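Local coordinates for protein carboxylesterase (EST-2) (Archaeoglobus fulgidus, PDB 5FRD) that probably hydrolyses carboxylic esters as a thermophilic alpha/beta-hydrolase, and carries a coenzyme A molecule bound near its active site, at residues E21-S30 against V80-G91; G46-H54 against Y68-T79. One frame throughout, in Å; residues are numbered along the deposited sequence. Where two conformers were deposited one is given.

Contact 1. Residues E21-S30 against V80-G91; sequences ERKVFYIHSS and VGKAVVVGHSLG
Val-24 to Ile-27 pair in parallel with Val-84 to Gly-87 in the middle of the alpha/beta-hydrolase sheet, where strand 83-88 runs into the sharp turn that carries Ser-89. The backbone ladder alternates from one strand to the other: Val-84 N to Lys-23 O (2.9 Å), Phe-25 N to Val-84 O, Val-86 N to Phe-25 O, Ile-27 N to Val-86 O, and finally His-88 N to Ile-27 O at 3.1 Å. On one face, Val-86 lies side by side with Tyr-26, its CB 3.8 Å from Tyr-26 CD2, while its CG2 meets Val-24 CG1. On the other face, Phe-25 CB rests on Ala-83 CB, and Ile-27 CD1 reaches Val-85 CG1 at 3.9 Å. Ile-27 holds CG1 beside its backbone N (chi1 -47°), which turns CG2 onto Gly-91 CA, 3.7 Å away. Before the strands begin, Lys-23 folds back at chi2 and its NZ donates to Val-80 O (2.8 Å). At the C-terminal end of strand 83-88, Ser-29 CB packs 3.3 Å from His-88 ND1; Ser-29 OG is bonded to Gln-36, and His-88 NE2 to His-228 O. The Gly-87, Ser-89, Gly-91 pattern fits a nucleophile elbow, with Ser-89 probably the nucleophile of a triad with His-228 and Asp-200. Bare glycine at Gly-91 lets the new helix start hard against Ile-27 O and His-28 O, so the probable elbow lies directly against the end of strand 24-27.

Contact 2. Residues G46-H54 against Y68-T79; sequences GYAIDLPNH and YAYYASESLKKT
Helix 65-79 packs across one face of the sheet, over strand 47-49 and the type II turn from Leu-51 to His-54 that follows it. Strand and helix run roughly antiparallel, their axes 9.8 Å apart at closest approach, and three CH-pi contacts join the helix to the strand and the turn. Thr-79 CB sits over the centre of the Tyr-47 ring, 3.8 Å from its centroid; a water also joins Tyr-47 OH to Thr-79 O, and the same hydroxyl is hydrogen-bonded to Lys-18 NZ. Pro-52 CG lies over the Tyr-71 ring, and Leu-51 CD1 over a face of the Tyr-68 ring. Between these, Ile-49 is extended (chi1 -168°) and presses CD1 against Ser-75 OG at 3.5 Å, a hydroxyl already donating to Tyr-71 O. The Tyr-68 ring reaches into the turn with its hydroxyl. Asn-53 ND2 donates almost straight to Tyr-68 OH (3.0 Å, 174°), with the amide plane 75° from the ring, and gives a second bond to Val-60 O. His-54 CE1 meets the same hydroxyl at the imidazole edge, while His-54 ND1 donates to Pro-52 O (2.8 Å) and NE2 is hydrogen-bonded to Asp-168 OD2. Ala-72 and Tyr-68 also touch Leu-98 and Val-94 of helix 90-101; Tyr-71 and Ser-75 extend the packing to strands 3-9 and 12-18.

How the contacts relate
Contact 1 and contact 2 share one sheet, their centres about 8 Å apart, because strands 24-27 and 47-49 are neighbours: Tyr-26 N lies 2.9 Å from Tyr-47 O, and Val-24 O lies 3.0 Å from Tyr-47 N, both probable hydrogen bonds. Helix 65-79 of contact 2 leads through the short turn 80-82 into strand 83-88 of contact 1, and Val-80 CG1 at that junction packs 3.4 Å from Tyr-47 CD1. Phe-25 of contact 1 also reaches Ser-75, Leu-76 and Thr-79. The coenzyme A end belongs mainly to contact 1, where the Ser-89 side chain is about 4 Å from the ligand; the side chain of Tyr-68 in contact 2 is about 12 Å from the bound coenzyme A.

Contact 1. Residues E21-S30 against V80-G91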
loop_
_atom_site.group_PDB
_atom_site.type_symbol
_atom_site.label_atom_id
_atom_site.label_comp_id
_atom_site.label_asym_id
_atom_site.label_seq_id
_atom_site.Cartn_x
_atom_site.Cartn_y
_atom_site.Cartn_z
ATOM N N GLU A 21 -3.476 -14.374 -13.576
ATOM C CA GLU A 21 -2.550 -13.489 -14.261
ATOM C C GLU A 21 -3.258 -12.161 -14.586
ATOM O O GLU A 21 -4.343 -12.126 -15.126
ATOM C CB GLU A 21 -1.852 -14.182 -15.447
ATOM C CG GLU A 21 -0.720 -13.350 -16.073
ATOM C CD GLU A 21 0.508 -13.186 -15.179
ATOM O OE1 GLU A 21 0.714 -14.044 -14.300
ATOM O OE2 GLU A 21 1.260 -12.194 -15.347
ATOM N N ARG A 22 -2.612 -11.066 -14.169
ATOM C CA ARG A 22 -3.113 -9.716 -14.403
ATOM C C ARG A 22 -1.957 -8.759 -14.116
ATOM O O ARG A 22 -1.159 -8.998 -13.204
ATOM C CB ARG A 22 -4.298 -9.417 -13.469
ATOM C CG ARG A 22 -5.311 -8.373 -13.859
ATOM C CD ARG A 22 -6.513 -8.972 -14.572
ATOM N NE ARG A 22 -7.385 -7.943 -15.147
ATOM C CZ ARG A 22 -8.485 -7.449 -14.572
ATOM N NH1 ARG A 22 -8.859 -7.800 -13.345
ATOM N NH2 ARG A 22 -9.193 -6.532 -15.231
ATOM N N LYS A 23 -1.895 -7.652 -14.860
ATOM C CA LYS A 23 -0.809 -6.687 -14.707
ATOM C C LYS A 23 -1.145 -5.678 -13.606
ATOM O O LYS A 23 -1.337 -4.491 -13.850
ATOM C CB LYS A 23 -0.522 -5.983 -16.036
ATOM C CG LYS A 23 -0.219 -6.948 -17.184
ATOM C CD LYS A 23 1.042 -7.733 -16.936
ATOM C CE LYS A 23 1.441 -8.562 -18.133
ATOM N NZ LYS A 23 2.737 -9.250 -17.929
ATOM N N VAL A 24 -1.203 -6.216 -12.375
ATOM C CA VAL A 24 -1.531 -5.473 -11.157
ATOM C C VAL A 24 -0.535 -5.926 -10.098
ATOM O O VAL A 24 -0.307 -7.131 -9.947
ATOM C CB VAL A 24 -2.984 -5.711 -10.681
ATOM C CG1 VAL A 24 -3.312 -4.798 -9.495
ATOM C CG2 VAL A 24 -3.967 -5.445 -11.792
ATOM N N PHE A 25 0.063 -4.957 -9.408
ATOM C CA PHE A 25 1.106 -5.193 -8.431
ATOM C C PHE A 25 0.792 -4.428 -7.148
ATOM O O PHE A 25 0.715 -3.185 -7.176
ATOM C CB PHE A 25 2.469 -4.759 -9.012
ATOM C CG PHE A 25 3.649 -5.220 -8.197
ATOM C CD1 PHE A 25 4.235 -6.464 -8.420
ATOM C CD2 PHE A 25 4.175 -4.413 -7.219
ATOM C CE1 PHE A 25 5.315 -6.867 -7.659
ATOM C CE2 PHE A 25 5.269 -4.835 -6.474
ATOM C CZ PHE A 25 5.816 -6.058 -6.720
ATOM N N TYR A 26 0.602 -5.157 -6.035
ATOM C CA TYR A 26 0.137 -4.560 -4.797
ATOM C C TYR A 26 1.247 -4.459 -3.778
ATOM O O TYR A 26 2.000 -5.423 -3.596
ATOM C CB TYR A 26 -0.978 -5.408 -4.161
ATOM C CG TYR A 26 -2.147 -5.774 -5.033
ATOM C CD1 TYR A 26 -2.105 -6.890 -5.831
ATOM C CD2 TYR A 26 -3.332 -5.041 -5.026
ATOM C CE1 TYR A 26 -3.180 -7.287 -6.600
ATOM C CE2 TYR A 26 -4.396 -5.407 -5.832
ATOM C CZ TYR A 26 -4.322 -6.518 -6.619
ATOM O OH TYR A 26 -5.408 -6.891 -7.404
ATOM N N ILE A 27 1.277 -3.345 -3.049
ATOM C CA ILE A 27 2.291 -3.066 -2.038
ATOM C C ILE A 27 1.589 -2.699 -0.709
ATOM O O ILE A 27 0.887 -1.683 -0.616
ATOM C CB ILE A 27 3.247 -1.916 -2.432
ATOM C CG1 ILE A 27 3.735 -2.114 -3.870
ATOM C CG2 ILE A 27 4.406 -1.896 -1.455
ATOM C CD1 ILE A 27 4.629 -1.010 -4.372
ATOM N N HIS A 28 1.800 -3.555 0.281
ATOM C CA HIS A 28 1.195 -3.463 1.611
ATOM C C HIS A 28 1.735 -2.336 2.472
ATOM O O HIS A 28 2.725 -1.677 2.143
ATOM C CB HIS A 28 1.357 -4.787 2.360
ATOM C CG HIS A 28 2.772 -5.145 2.660
ATOM N ND1 HIS A 28 3.487 -4.581 3.692
ATOM C CD2 HIS A 28 3.616 -6.009 2.044
ATOM C CE1 HIS A 28 4.707 -5.097 3.709
ATOM N NE2 HIS A 28 4.824 -5.932 2.694
ATOM N N SER A 29 1.097 -2.155 3.634
ATOM C CA SER A 29 1.412 -1.123 4.599
ATOM C C SER A 29 2.311 -1.585 5.736
ATOM O O SER A 29 2.766 -2.736 5.786
ATOM C CB SER A 29 0.072 -0.548 5.122
ATOM O OG SER A 29 -0.706 -1.565 5.658
ATOM N N SER A 30 2.580 -0.675 6.666
ATOM C CA SER A 30 3.459 -0.957 7.798
ATOM C C SER A 30 2.951 -2.096 8.677
ATOM O O SER A 30 1.755 -2.195 8.979
ATOM C CB SER A 30 3.603 0.261 8.706
ATOM O OG SER A 30 4.238 1.352 8.069
ATOM N N VAL A 80 5.622 -9.313 -13.463
ATOM C CA VAL A 80 4.660 -8.808 -14.458
ATOM C C VAL A 80 5.246 -7.866 -15.506
ATOM O O VAL A 80 4.594 -7.635 -16.520
ATOM C CB VAL A 80 3.429 -8.160 -13.774
ATOM C CG1 VAL A 80 2.575 -9.258 -13.128
ATOM C CG2 VAL A 80 3.828 -7.136 -12.753
ATOM N N GLY A 81 6.448 -7.348 -15.299
ATOM C CA GLY A 81 7.104 -6.493 -16.286
ATOM C C GLY A 81 6.690 -5.054 -16.166
ATOM O O GLY A 81 7.531 -4.205 -15.903
ATOM N N LYS A 82 5.398 -4.820 -16.394
ATOM C CA LYS A 82 4.770 -3.513 -16.184
ATOM C C LYS A 82 3.427 -3.757 -15.516
ATOM O O LYS A 82 2.820 -4.795 -15.693
ATOM C CB LYS A 82 4.560 -2.775 -17.491
ATOM C CG LYS A 82 5.828 -2.560 -18.282
ATOM C CD LYS A 82 5.546 -1.669 -19.479
ATOM C CE LYS A 82 6.771 -1.518 -20.375
ATOM N NZ LYS A 82 7.789 -0.584 -19.812
ATOM N N ALA A 83 2.968 -2.806 -14.705
ATOM C CA ALA A 83 1.711 -3.057 -13.983
ATOM C C ALA A 83 1.063 -1.783 -13.522
ATOM O O ALA A 83 1.707 -0.730 -13.414
ATOM C CB ALA A 83 1.974 -3.922 -12.756
ATOM N N VAL A 84 -0.238 -1.901 -13.220
ATOM C CA VAL A 84 -0.907 -0.949 -12.361
ATOM C C VAL A 84 -0.368 -1.201 -10.949
ATOM O O VAL A 84 -0.489 -2.324 -10.455
ATOM C CB VAL A 84 -2.409 -1.152 -12.448
ATOM C CG1 VAL A 84 -3.135 -0.229 -11.469
ATOM C CG2 VAL A 84 -2.900 -0.927 -13.873
ATOM N N VAL A 85 0.190 -0.186 -10.325
ATOM C CA VAL A 85 0.785 -0.329 -9.008
ATOM C C VAL A 85 -0.172 0.193 -7.960
ATOM O O VAL A 85 -0.581 1.367 -8.035
ATOM C CB VAL A 85 2.111 0.411 -8.916
ATOM C CG1 VAL A 85 2.723 0.277 -7.533
ATOM C CG2 VAL A 85 3.092 -0.105 -9.975
ATOM N N VAL A 86 -0.548 -0.667 -7.030
ATOM C CA VAL A 86 -1.559 -0.376 -5.983
ATOM C C VAL A 86 -0.813 -0.356 -4.653
ATOM O O VAL A 86 -0.268 -1.376 -4.242
ATOM C CB VAL A 86 -2.632 -1.460 -5.963
ATOM C CG1 VAL A 86 -3.690 -1.142 -4.905
ATOM C CG2 VAL A 86 -3.270 -1.661 -7.320
ATOM N N GLY A 87 -0.773 0.780 -3.982
ATOM C CA GLY A 87 -0.074 0.923 -2.711
ATOM C C GLY A 87 -0.932 1.445 -1.598
ATOM O O GLY A 87 -1.617 2.443 -1.801
ATOM N N HIS A 88 -0.849 0.819 -0.441
ATOM C CA HIS A 88 -1.575 1.212 0.755
ATOM C C HIS A 88 -0.635 1.818 1.774
ATOM O O HIS A 88 0.306 1.162 2.208
ATOM C CB HIS A 88 -2.281 0.035 1.361
ATOM C CG HIS A 88 -3.045 0.371 2.592
ATOM N ND1 HIS A 88 -2.932 -0.340 3.761
ATOM C CD2 HIS A 88 -3.936 1.349 2.831
ATOM C CE1 HIS A 88 -3.727 0.196 4.676
ATOM N NE2 HIS A 88 -4.363 1.210 4.134
ATOM N N SER A 89 -0.902 3.061 2.187
ATOM C CA SER A 89 -0.193 3.741 3.285
ATOM C C SER A 89 1.331 3.795 3.059
ATOM O O SER A 89 1.717 4.411 2.069
ATOM C CB SER A 89 -0.633 3.160 4.628
ATOM O OG SER A 89 -0.454 4.136 5.672
ATOM N N LEU A 90 2.185 3.187 3.889
ATOM C CA LEU A 90 3.599 3.015 3.523
ATOM C C LEU A 90 3.741 2.522 2.082
ATOM O O LEU A 90 4.616 2.992 1.330
ATOM C CB LEU A 90 4.286 2.003 4.439
ATOM C CG LEU A 90 5.666 1.460 4.021
ATOM C CD1 LEU A 90 6.686 2.567 4.068
ATOM C CD2 LEU A 90 6.083 0.283 4.895
ATOM N N GLY A 91 2.938 1.534 1.690
ATOM C CA GLY A 91 3.030 0.987 0.332
ATOM C C GLY A 91 2.705 2.006 -0.743
ATOM O O GLY A 91 3.157 1.895 -1.887
#

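Contact 2. Residues G46-H54 against Y68-T79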
loop_
_atom_site.group_PDB
_atom_site.type_symbol
_atom_site.label_atom_id
_atom_site.label_comp_id
_atom_site.label_asym_id
_atom_site.label_seq_id
_atom_site.Cartn_x
_atom_site.Cartn_y
_atom_site.Cartn_z
ATOM N N GLY A 46 -3.341 -10.641 -10.107
ATOM C CA GLY A 46 -2.080 -9.930 -9.990
ATOM C C GLY A 46 -1.149 -10.536 -8.957
ATOM O O GLY A 46 -1.328 -11.668 -8.507
ATOM N N TYR A 47 -0.163 -9.747 -8.550
ATOM C CA TYR A 47 0.864 -10.133 -7.590
ATOM C C TYR A 47 0.963 -9.141 -6.453
ATOM O O TYR A 47 0.968 -7.928 -6.703
ATOM C CB TYR A 47 2.244 -10.143 -8.273
ATOM C CG TYR A 47 2.565 -11.299 -9.165
ATOM C CD1 TYR A 47 2.071 -11.334 -10.448
ATOM C CD2 TYR A 47 3.366 -12.337 -8.733
ATOM C CE1 TYR A 47 2.407 -12.409 -11.321
ATOM C CE2 TYR A 47 3.716 -13.388 -9.588
ATOM C CZ TYR A 47 3.215 -13.402 -10.842
ATOM O OH TYR A 47 3.568 -14.437 -11.717
ATOM N N ALA A 48 1.089 -9.641 -5.228
ATOM C CA ALA A 48 1.306 -8.812 -4.046
ATOM C C ALA A 48 2.627 -9.170 -3.405
ATOM O O ALA A 48 2.863 -10.331 -3.082
ATOM C CB ALA A 48 0.176 -8.983 -3.033
ATOM N N ILE A 49 3.485 -8.175 -3.237
ATOM C CA ILE A 49 4.790 -8.414 -2.639
ATOM C C ILE A 49 4.735 -8.566 -1.127
ATOM O O ILE A 49 3.963 -7.881 -0.461
ATOM C CB ILE A 49 5.746 -7.291 -3.047
ATOM C CG1 ILE A 49 7.199 -7.634 -2.706
ATOM C CG2 ILE A 49 5.347 -5.953 -2.446
ATOM C CD1 ILE A 49 8.224 -6.635 -3.256
ATOM N N ASP A 50 5.569 -9.434 -0.553
ATOM C CA ASP A 50 5.971 -9.299 0.855
ATOM C C ASP A 50 7.243 -8.450 0.858
ATOM O O ASP A 50 8.278 -8.923 0.369
ATOM C CB ASP A 50 6.327 -10.663 1.490
ATOM C CG ASP A 50 5.153 -11.519 1.878
ATOM O OD1 ASP A 50 4.069 -10.998 2.199
ATOM O OD2 ASP A 50 5.374 -12.772 2.007
ATOM N N LEU A 51 7.202 -7.195 1.271
ATOM C CA LEU A 51 8.445 -6.435 1.322
ATOM C C LEU A 51 9.446 -7.153 2.209
ATOM O O LEU A 51 9.063 -7.823 3.175
ATOM C CB LEU A 51 8.202 -5.013 1.852
ATOM C CG LEU A 51 7.432 -4.058 0.951
ATOM C CD1 LEU A 51 7.058 -2.798 1.701
ATOM C CD2 LEU A 51 8.173 -3.735 -0.334
ATOM N N PRO A 52 10.742 -7.029 1.891
ATOM C CA PRO A 52 11.723 -7.569 2.841
ATOM C C PRO A 52 11.406 -7.103 4.260
ATOM O O PRO A 52 10.847 -6.011 4.458
ATOM C CB PRO A 52 13.042 -6.994 2.333
ATOM C CG PRO A 52 12.817 -6.841 0.866
ATOM C CD PRO A 52 11.377 -6.390 0.737
ATOM N N ASN A 53 11.693 -7.967 5.222
ATOM C CA ASN A 53 11.326 -7.795 6.635
ATOM C C ASN A 53 9.892 -8.115 6.990
ATOM O O ASN A 53 9.506 -7.972 8.149
ATOM C CB ASN A 53 11.704 -6.411 7.179
ATOM C CG ASN A 53 13.154 -6.072 6.901
ATOM O OD1 ASN A 53 14.028 -6.850 7.248
ATOM N ND2 ASN A 53 13.402 -4.985 6.212
ATOM N N HIS A 54 9.114 -8.556 5.997
ATOM C CA HIS A 54 7.697 -8.846 6.152
ATOM C C HIS A 54 7.371 -10.190 5.532
ATOM O O HIS A 54 8.011 -10.644 4.579
ATOM C CB HIS A 54 6.853 -7.759 5.491
ATOM C CG HIS A 54 7.161 -6.369 5.971
ATOM N ND1 HIS A 54 8.273 -5.672 5.568
ATOM C CD2 HIS A 54 6.495 -5.556 6.811
ATOM C CE1 HIS A 54 8.282 -4.487 6.154
ATOM N NE2 HIS A 54 7.206 -4.382 6.898
ATOM N N TYR A 68 12.894 0.379 -0.203
ATOM C CA TYR A 68 11.783 -0.526 -0.462
ATOM C C TYR A 68 11.280 -0.416 -1.890
ATOM O O TYR A 68 10.869 -1.408 -2.494
ATOM C CB TYR A 68 10.619 -0.293 0.521
ATOM C CG TYR A 68 10.777 -0.975 1.850
ATOM C CD1 TYR A 68 11.163 -2.301 1.935
ATOM C CD2 TYR A 68 10.462 -0.329 3.044
ATOM C CE1 TYR A 68 11.302 -2.955 3.136
ATOM C CE2 TYR A 68 10.616 -0.979 4.272
ATOM C CZ TYR A 68 11.033 -2.309 4.305
ATOM O OH TYR A 68 11.226 -2.986 5.504
ATOM N N ALA A 69 11.295 0.782 -2.466
ATOM C CA ALA A 69 10.902 0.949 -3.858
ATOM C C ALA A 69 11.816 0.222 -4.845
ATOM O O ALA A 69 11.355 -0.241 -5.885
ATOM C CB ALA A 69 10.794 2.431 -4.203
ATOM N N TYR A 70 13.097 0.123 -4.502
ATOM C CA TYR A 70 14.004 -0.689 -5.289
ATOM C C TYR A 70 13.579 -2.153 -5.275
ATOM O O TYR A 70 13.451 -2.776 -6.331
ATOM C CB TYR A 70 15.448 -0.551 -4.787
ATOM C CG TYR A 70 16.377 -1.501 -5.474
ATOM C CD1 TYR A 70 16.798 -1.228 -6.771
ATOM C CD2 TYR A 70 16.774 -2.677 -4.866
ATOM C CE1 TYR A 70 17.635 -2.105 -7.447
ATOM C CE2 TYR A 70 17.610 -3.565 -5.546
ATOM C CZ TYR A 70 18.021 -3.263 -6.831
ATOM O OH TYR A 70 18.855 -4.106 -7.535
ATOM N N TYR A 71 13.347 -2.724 -4.094
ATOM C CA TYR A 71 12.866 -4.108 -4.035
ATOM C C TYR A 71 11.532 -4.302 -4.755
ATOM O O TYR A 71 11.345 -5.290 -5.464
ATOM C CB TYR A 71 12.757 -4.637 -2.605
ATOM C CG TYR A 71 14.093 -4.828 -1.960
ATOM C CD1 TYR A 71 14.921 -5.890 -2.338
ATOM C CD2 TYR A 71 14.555 -3.939 -0.998
ATOM C CE1 TYR A 71 16.182 -6.040 -1.777
ATOM C CE2 TYR A 71 15.809 -4.091 -0.421
ATOM C CZ TYR A 71 16.611 -5.134 -0.825
ATOM O OH TYR A 71 17.854 -5.276 -0.249
ATOM N N ALA A 72 10.627 -3.340 -4.619
ATOM C CA ALA A 72 9.357 -3.442 -5.289
ATOM C C ALA A 72 9.495 -3.380 -6.793
ATOM O O ALA A 72 8.875 -4.141 -7.503
ATOM C CB ALA A 72 8.402 -2.386 -4.776
ATOM N N SER A 73 10.304 -2.427 -7.290
ATOM C CA SER A 73 10.502 -2.306 -8.716
ATOM C C SER A 73 11.153 -3.540 -9.357
ATOM O O SER A 73 10.675 -4.018 -10.394
ATOM C CB SER A 73 11.269 -1.045 -9.044
ATOM O OG SER A 73 12.547 -1.030 -8.467
ATOM N N GLU A 74 12.190 -4.064 -8.718
ATOM C CA GLU A 74 12.824 -5.270 -9.212
ATOM C C GLU A 74 11.864 -6.437 -9.212
ATOM O O GLU A 74 11.819 -7.249 -10.127
ATOM C CB GLU A 74 14.069 -5.614 -8.382
ATOM C CG GLU A 74 15.218 -4.651 -8.599
ATOM C CD GLU A 74 15.772 -4.735 -10.013
ATOM O OE1 GLU A 74 16.142 -5.835 -10.445
ATOM O OE2 GLU A 74 15.778 -3.713 -10.711
ATOM N N SER A 75 11.039 -6.519 -8.167
ATOM C CA SER A 75 10.076 -7.605 -8.080
ATOM C C SER A 75 8.953 -7.500 -9.118
ATOM O O SER A 75 8.542 -8.490 -9.676
ATOM C CB SER A 75 9.465 -7.652 -6.670
ATOM O OG SER A 75 10.433 -7.894 -5.665
ATOM N N LEU A 76 8.492 -6.287 -9.387
ATOM C CA LEU A 76 7.529 -6.044 -10.418
ATOM C C LEU A 76 8.102 -6.458 -11.777
ATOM O O LEU A 76 7.490 -7.197 -12.520
ATOM C CB LEU A 76 7.096 -4.567 -10.381
ATOM C CG LEU A 76 5.946 -4.117 -11.239
ATOM C CD1 LEU A 76 5.438 -2.760 -10.780
ATOM C CD2 LEU A 76 6.268 -4.084 -12.731
ATOM N N LYS A 77 9.304 -5.983 -12.063
ATOM C CA LYS A 77 9.947 -6.321 -13.334
ATOM C C LYS A 77 10.046 -7.835 -13.541
ATOM O O LYS A 77 9.816 -8.323 -14.650
ATOM C CB LYS A 77 11.341 -5.700 -13.402
ATOM C CG LYS A 77 11.352 -4.206 -13.610
ATOM C CD LYS A 77 12.761 -3.651 -13.402
ATOM C CE LYS A 77 12.802 -2.144 -13.542
ATOM N NZ LYS A 77 14.165 -1.605 -13.280
ATOM N N LYS A 78 10.347 -8.581 -12.473
ATOM C CA LYS A 78 10.559 -10.044 -12.547
ATOM C C LYS A 78 9.280 -10.864 -12.586
ATOM O O LYS A 78 9.322 -12.063 -12.858
ATOM C CB LYS A 78 11.415 -10.518 -11.365
ATOM C CG LYS A 78 12.883 -10.094 -11.459
ATOM C CD LYS A 78 13.633 -10.383 -10.161
ATOM C CE LYS A 78 14.994 -9.713 -10.105
ATOM N NZ LYS A 78 15.941 -10.291 -11.093
ATOM N N THR A 79 8.135 -10.240 -12.277
ATOM C CA THR A 79 6.884 -10.969 -12.223
ATOM C C THR A 79 5.939 -10.595 -13.346
ATOM O O THR A 79 5.497 -11.452 -14.102
ATOM C CB THR A 79 6.194 -10.787 -10.841
ATOM O OG1 THR A 79 6.073 -9.398 -10.548
ATOM C CG2 THR A 79 6.953 -11.488 -9.752
HETATM O O HOH W 1 3.723 -13.602 -14.281
#